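Local coordinates for Lmo1499 protein (Listeria monocytogenes, PDB 4IIW) that probably acts as a lytic transglycosylase of the MltG family, cutting nascent peptidoglycan strands endolytically and so ending their elongation, at residues K59-Y71 / E86-K98. Numbering follows the deposited sequence.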
loop_
_atom_site.group_PDB
_atom_site.type_symbol
_atom_site.label_atom_id
_atom_site.label_comp_id
_atom_site.label_asym_id
_atom_site.label_seq_id
_atom_site.Cartn_x
_atom_site.Cartn_y
_atom_site.Cartn_z
ATOM N N LYS B 59 8.244 -7.505 20.289
ATOM C CA LYS B 59 9.663 -7.350 20.626
ATOM C C LYS B 59 10.281 -6.010 20.206
ATOM O O LYS B 59 11.480 -5.790 20.375
ATOM C CB LYS B 59 10.448 -8.533 20.071
ATOM C CG LYS B 59 10.206 -9.827 20.863
ATOM C CD LYS B 59 10.746 -9.669 22.299
ATOM C CE LYS B 59 10.719 -10.957 23.110
ATOM N NZ LYS B 59 11.309 -10.759 24.464
ATOM N N LYS B 60 9.440 -5.138 19.654
ATOM C CA LYS B 60 9.817 -3.783 19.262
ATOM C C LYS B 60 10.883 -3.727 18.184
ATOM O O LYS B 60 11.721 -2.848 18.199
ATOM C CB LYS B 60 10.252 -2.980 20.491
ATOM C CG LYS B 60 9.191 -2.883 21.546
ATOM C CD LYS B 60 9.778 -2.366 22.835
ATOM C CE LYS B 60 8.759 -2.377 23.962
ATOM N NZ LYS B 60 9.406 -2.083 25.289
ATOM N N VAL B 61 10.848 -4.672 17.261
ATOM C CA VAL B 61 11.785 -4.684 16.144
ATOM C C VAL B 61 11.118 -3.908 15.009
ATOM O O VAL B 61 11.774 -3.251 14.206
ATOM C CB VAL B 61 12.104 -6.123 15.693
ATOM C CG1 VAL B 61 12.955 -6.123 14.426
ATOM C CG2 VAL B 61 12.762 -6.893 16.820
ATOM N N ILE B 62 9.807 -4.049 14.911
ATOM C CA ILE B 62 9.051 -3.280 13.973
ATOM C C ILE B 62 8.005 -2.521 14.780
ATOM O O ILE B 62 7.789 -2.773 15.979
ATOM C CB ILE B 62 8.398 -4.120 12.863
ATOM C CG1 ILE B 62 7.223 -4.941 13.397
ATOM C CG2 ILE B 62 9.452 -4.992 12.155
ATOM C CD1 ILE B 62 6.622 -5.842 12.368
ATOM N N ASN B 63 7.363 -1.588 14.100
ATOM C CA ASN B 63 6.377 -0.708 14.691
ATOM C C ASN B 63 4.947 -1.238 14.561
ATOM O O ASN B 63 4.181 -1.158 15.498
ATOM C CB ASN B 63 6.516 0.637 13.969
ATOM C CG ASN B 63 5.659 1.723 14.549
ATOM O OD1 ASN B 63 6.172 2.618 15.251
ATOM N ND2 ASN B 63 4.339 1.686 14.245
ATOM N N ASN B 64 4.633 -1.854 13.426
ATOM C CA ASN B 64 3.278 -2.243 13.096
ATOM C C ASN B 64 3.204 -3.616 12.432
ATOM O O ASN B 64 3.729 -3.819 11.341
ATOM C CB ASN B 64 2.771 -1.149 12.149
ATOM C CG ASN B 64 1.321 -1.274 11.792
ATOM O OD1 ASN B 64 0.913 -2.227 11.135
ATOM N ND2 ASN B 64 0.538 -0.256 12.156
ATOM N N ALA B 65 2.564 -4.561 13.110
ATOM C CA ALA B 65 2.425 -5.923 12.616
ATOM C C ALA B 65 1.681 -6.004 11.243
ATOM O O ALA B 65 2.107 -6.745 10.345
ATOM C CB ALA B 65 1.744 -6.783 13.672
ATOM N N SER B 66 0.609 -5.243 11.076
ATOM C CA SER B 66 -0.142 -5.217 9.796
ATOM C C SER B 66 0.708 -4.867 8.581
ATOM O O SER B 66 0.649 -5.533 7.524
ATOM C CB SER B 66 -1.238 -4.165 9.837
ATOM O OG SER B 66 -2.136 -4.444 10.877
ATOM N N ILE B 67 1.448 -3.778 8.721
ATOM C CA ILE B 67 2.274 -3.275 7.650
ATOM C C ILE B 67 3.357 -4.314 7.286
ATOM O O ILE B 67 3.686 -4.516 6.109
ATOM C CB ILE B 67 2.810 -1.909 8.020
ATOM C CG1 ILE B 67 1.634 -0.912 7.981
ATOM C CG2 ILE B 67 3.918 -1.509 7.079
ATOM C CD1 ILE B 67 1.861 0.459 8.673
ATOM N N PHE B 68 3.863 -5.019 8.279
ATOM C CA PHE B 68 4.826 -6.066 8.008
ATOM C C PHE B 68 4.157 -7.248 7.275
ATOM O O PHE B 68 4.741 -7.823 6.375
ATOM C CB PHE B 68 5.468 -6.519 9.304
ATOM C CG PHE B 68 6.584 -7.484 9.117
ATOM C CD1 PHE B 68 6.352 -8.848 9.144
ATOM C CD2 PHE B 68 7.871 -7.032 8.928
ATOM C CE1 PHE B 68 7.387 -9.750 8.955
ATOM C CE2 PHE B 68 8.909 -7.932 8.746
ATOM C CZ PHE B 68 8.661 -9.297 8.767
ATOM N N SER B 69 2.947 -7.623 7.670
ATOM C CA SER B 69 2.246 -8.701 6.996
ATOM C C SER B 69 2.017 -8.345 5.540
ATOM O O SER B 69 2.118 -9.208 4.655
ATOM C CB SER B 69 0.900 -8.992 7.647
ATOM O OG SER B 69 1.101 -9.575 8.915
ATOM N N PHE B 70 1.708 -7.077 5.295
ATOM C CA PHE B 70 1.475 -6.617 3.943
ATOM C C PHE B 70 2.761 -6.712 3.131
ATOM O O PHE B 70 2.736 -7.090 1.980
ATOM C CB PHE B 70 0.951 -5.170 3.944
ATOM C CG PHE B 70 0.696 -4.625 2.569
ATOM C CD1 PHE B 70 -0.493 -4.889 1.911
ATOM C CD2 PHE B 70 1.650 -3.857 1.925
ATOM C CE1 PHE B 70 -0.711 -4.404 0.648
ATOM C CE2 PHE B 70 1.426 -3.365 0.660
ATOM C CZ PHE B 70 0.253 -3.636 0.025
ATOM N N TYR B 71 3.893 -6.376 3.737
ATOM C CA TYR B 71 5.161 -6.439 3.010
ATOM C C TYR B 71 5.423 -7.857 2.527
ATOM O O TYR B 71 5.767 -8.096 1.344
ATOM C CB TYR B 71 6.312 -5.978 3.899
ATOM C CG TYR B 71 7.638 -6.003 3.209
ATOM C CD1 TYR B 71 8.321 -7.191 3.023
ATOM C CD2 TYR B 71 8.230 -4.831 2.762
ATOM C CE1 TYR B 71 9.543 -7.219 2.390
ATOM C CE2 TYR B 71 9.452 -4.842 2.129
ATOM C CZ TYR B 71 10.110 -6.037 1.940
ATOM O OH TYR B 71 11.340 -6.063 1.295
ATOM N N GLU B 86 18.671 -12.894 15.727
ATOM C CA GLU B 86 19.126 -11.642 16.356
ATOM C C GLU B 86 18.842 -10.525 15.381
ATOM O O GLU B 86 19.493 -10.394 14.345
ATOM C CB GLU B 86 20.596 -11.639 16.784
ATOM C CG GLU B 86 20.806 -12.259 18.164
ATOM C CD GLU B 86 22.241 -12.161 18.676
ATOM O OE1 GLU B 86 22.600 -12.966 19.567
ATOM O OE2 GLU B 86 23.010 -11.294 18.193
ATOM N N LEU B 87 17.837 -9.740 15.731
ATOM C CA LEU B 87 17.380 -8.636 14.923
ATOM C C LEU B 87 17.617 -7.348 15.684
ATOM O O LEU B 87 17.792 -7.346 16.899
ATOM C CB LEU B 87 15.879 -8.795 14.636
ATOM C CG LEU B 87 15.438 -10.141 14.049
ATOM C CD1 LEU B 87 13.933 -10.233 13.990
ATOM C CD2 LEU B 87 16.052 -10.370 12.669
ATOM N N SER B 88 17.602 -6.251 14.955
ATOM C CA SER B 88 17.819 -4.941 15.520
ATOM C C SER B 88 16.606 -4.057 15.203
ATOM O O SER B 88 15.958 -4.248 14.176
ATOM C CB SER B 88 19.086 -4.355 14.903
ATOM O OG SER B 88 19.362 -3.075 15.422
ATOM N N PRO B 89 16.266 -3.109 16.093
ATOM C CA PRO B 89 15.169 -2.251 15.692
ATOM C C PRO B 89 15.648 -1.335 14.564
ATOM O O PRO B 89 16.843 -1.082 14.425
ATOM C CB PRO B 89 14.831 -1.452 16.964
ATOM C CG PRO B 89 15.857 -1.832 17.990
ATOM C CD PRO B 89 16.924 -2.624 17.314
ATOM N N ALA B 90 14.716 -0.878 13.746
ATOM C CA ALA B 90 15.033 -0.018 12.607
ATOM C C ALA B 90 15.762 -0.784 11.501
ATOM O O ALA B 90 16.111 -0.193 10.475
ATOM C CB ALA B 90 15.833 1.209 13.039
HETATM N N MSE B 91 16.002 -2.083 11.726
HETATM C CA MSE B 91 16.612 -2.957 10.732
HETATM C C MSE B 91 15.643 -2.938 9.562
HETATM O O MSE B 91 14.443 -3.155 9.728
HETATM C CB MSE B 91 16.798 -4.383 11.295
HETATM C CG MSE B 91 17.266 -5.461 10.295
HETATM SE SE MSE B 91 17.748 -7.215 11.101
HETATM C CE MSE B 91 19.377 -6.643 11.983
ATOM N N ASN B 92 16.162 -2.609 8.395
ATOM C CA ASN B 92 15.380 -2.535 7.191
ATOM C C ASN B 92 14.542 -3.803 7.055
ATOM O O ASN B 92 15.053 -4.898 7.257
ATOM C CB ASN B 92 16.317 -2.373 5.993
ATOM C CG ASN B 92 15.588 -2.431 4.684
ATOM O OD1 ASN B 92 15.720 -3.411 3.943
ATOM N ND2 ASN B 92 14.751 -1.414 4.410
ATOM N N THR B 93 13.262 -3.644 6.713
ATOM C CA THR B 93 12.324 -4.757 6.567
ATOM C C THR B 93 12.852 -5.860 5.657
ATOM O O THR B 93 12.641 -7.049 5.911
ATOM C CB THR B 93 10.965 -4.257 5.969
ATOM O OG1 THR B 93 10.560 -3.065 6.640
ATOM C CG2 THR B 93 9.854 -5.330 6.063
ATOM N N ASP B 94 13.518 -5.465 4.578
ATOM C CA ASP B 94 14.066 -6.435 3.626
ATOM C C ASP B 94 15.075 -7.348 4.298
ATOM O O ASP B 94 15.089 -8.545 4.033
ATOM C CB ASP B 94 14.752 -5.740 2.450
ATOM C CG ASP B 94 15.206 -6.721 1.389
ATOM O OD1 ASP B 94 14.374 -7.580 0.988
ATOM O OD2 ASP B 94 16.387 -6.631 0.948
ATOM N N GLN B 95 15.936 -6.787 5.141
ATOM C CA GLN B 95 16.932 -7.596 5.827
ATOM C C GLN B 95 16.260 -8.554 6.779
ATOM O O GLN B 95 16.659 -9.712 6.862
ATOM C CB GLN B 95 17.914 -6.748 6.619
ATOM C CG GLN B 95 18.725 -5.792 5.775
ATOM C CD GLN B 95 19.662 -4.956 6.622
ATOM O OE1 GLN B 95 19.607 -3.719 6.588
ATOM N NE2 GLN B 95 20.499 -5.628 7.436
ATOM N N ILE B 96 15.235 -8.088 7.492
ATOM C CA ILE B 96 14.585 -8.949 8.462
ATOM C C ILE B 96 14.086 -10.167 7.743
ATOM O O ILE B 96 14.469 -11.289 8.050
ATOM C CB ILE B 96 13.413 -8.281 9.176
ATOM C CG1 ILE B 96 13.885 -7.057 9.966
ATOM C CG2 ILE B 96 12.780 -9.262 10.121
ATOM C CD1 ILE B 96 12.752 -6.192 10.528
ATOM N N VAL B 97 13.262 -9.917 6.736
ATOM C CA VAL B 97 12.638 -10.961 5.942
ATOM C C VAL B 97 13.668 -11.870 5.291
ATOM O O VAL B 97 13.505 -13.075 5.260
ATOM C CB VAL B 97 11.709 -10.302 4.911
ATOM C CG1 VAL B 97 11.157 -11.304 3.909
ATOM C CG2 VAL B 97 10.594 -9.581 5.661
ATOM N N LYS B 98 14.759 -11.288 4.832
ATOM C CA LYS B 98 15.808 -12.049 4.156
ATOM C C LYS B 98 16.491 -13.054 5.117
ATOM O O LYS B 98 16.795 -14.170 4.717
ATOM C CB LYS B 98 16.804 -11.076 3.517
ATOM C CG LYS B 98 17.104 -11.389 2.042
ATOM C CD LYS B 98 17.521 -10.102 1.270
ATOM C CE LYS B 98 17.414 -10.265 -0.259
ATOM N NZ LYS B 98 17.710 -8.994 -0.994
HETATM O O HOH W 1 11.613 -0.357 14.069
#
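Y71 and T93 meet where helix 65-71 comes up to the first turn of helix 93-98, and the T93 methyl sits squarely over one face of the phenol ring. Its CG2 lies 3.7 Å from the Y71 ring centroid, 12° off the ring normal, a CH-pi contact. CG2 stands anti to the T93 backbone N (OG1 at chi1 -46°), which sends the methyl to the ring while OG1 is hydrogen-bonded to the main-chain oxygen of Y74 of the second subunit, another copy of the protein. F68, one turn before Y71, brings the far end of its ring to the same helix: F68 CZ is 3.7 Å from V97 CG2, and F68 CE2 is 3.9 Å from T93 CG2. I96 then links this aromatic patch to the loop before helix 65-71, its CG2 lying 4.3 Å from F68 CE2 while its CD1 touches both I62 CG2 and V61 CG1. V61 CG1 also packs on L87 CB of the strand and approaches the S88 carbonyl oxygen at 3.5 Å. L56 of helix 49-58 touches I62, F68 and L87.

Around this packed interior the margin is more open and more polar, with K60 and K98 exposed and D94 partly so. Beside P89 the two segments are joined through a water that donates to V61 O (2.9 Å) and accepts from A90 N; V61 O also accepts from N76 ND2 of the second subunit. The D94 carboxylate forms a salt bridge with K98 through OD2.

The axes of 65-71 and 93-98 run at 69° to one another, far from the predicted catalytic glutamate. That water is the one clear polar connection between the segments; methyl groups and aromatic rings account for most of the close contacts, so cohesion probably comes mainly from apolar burial.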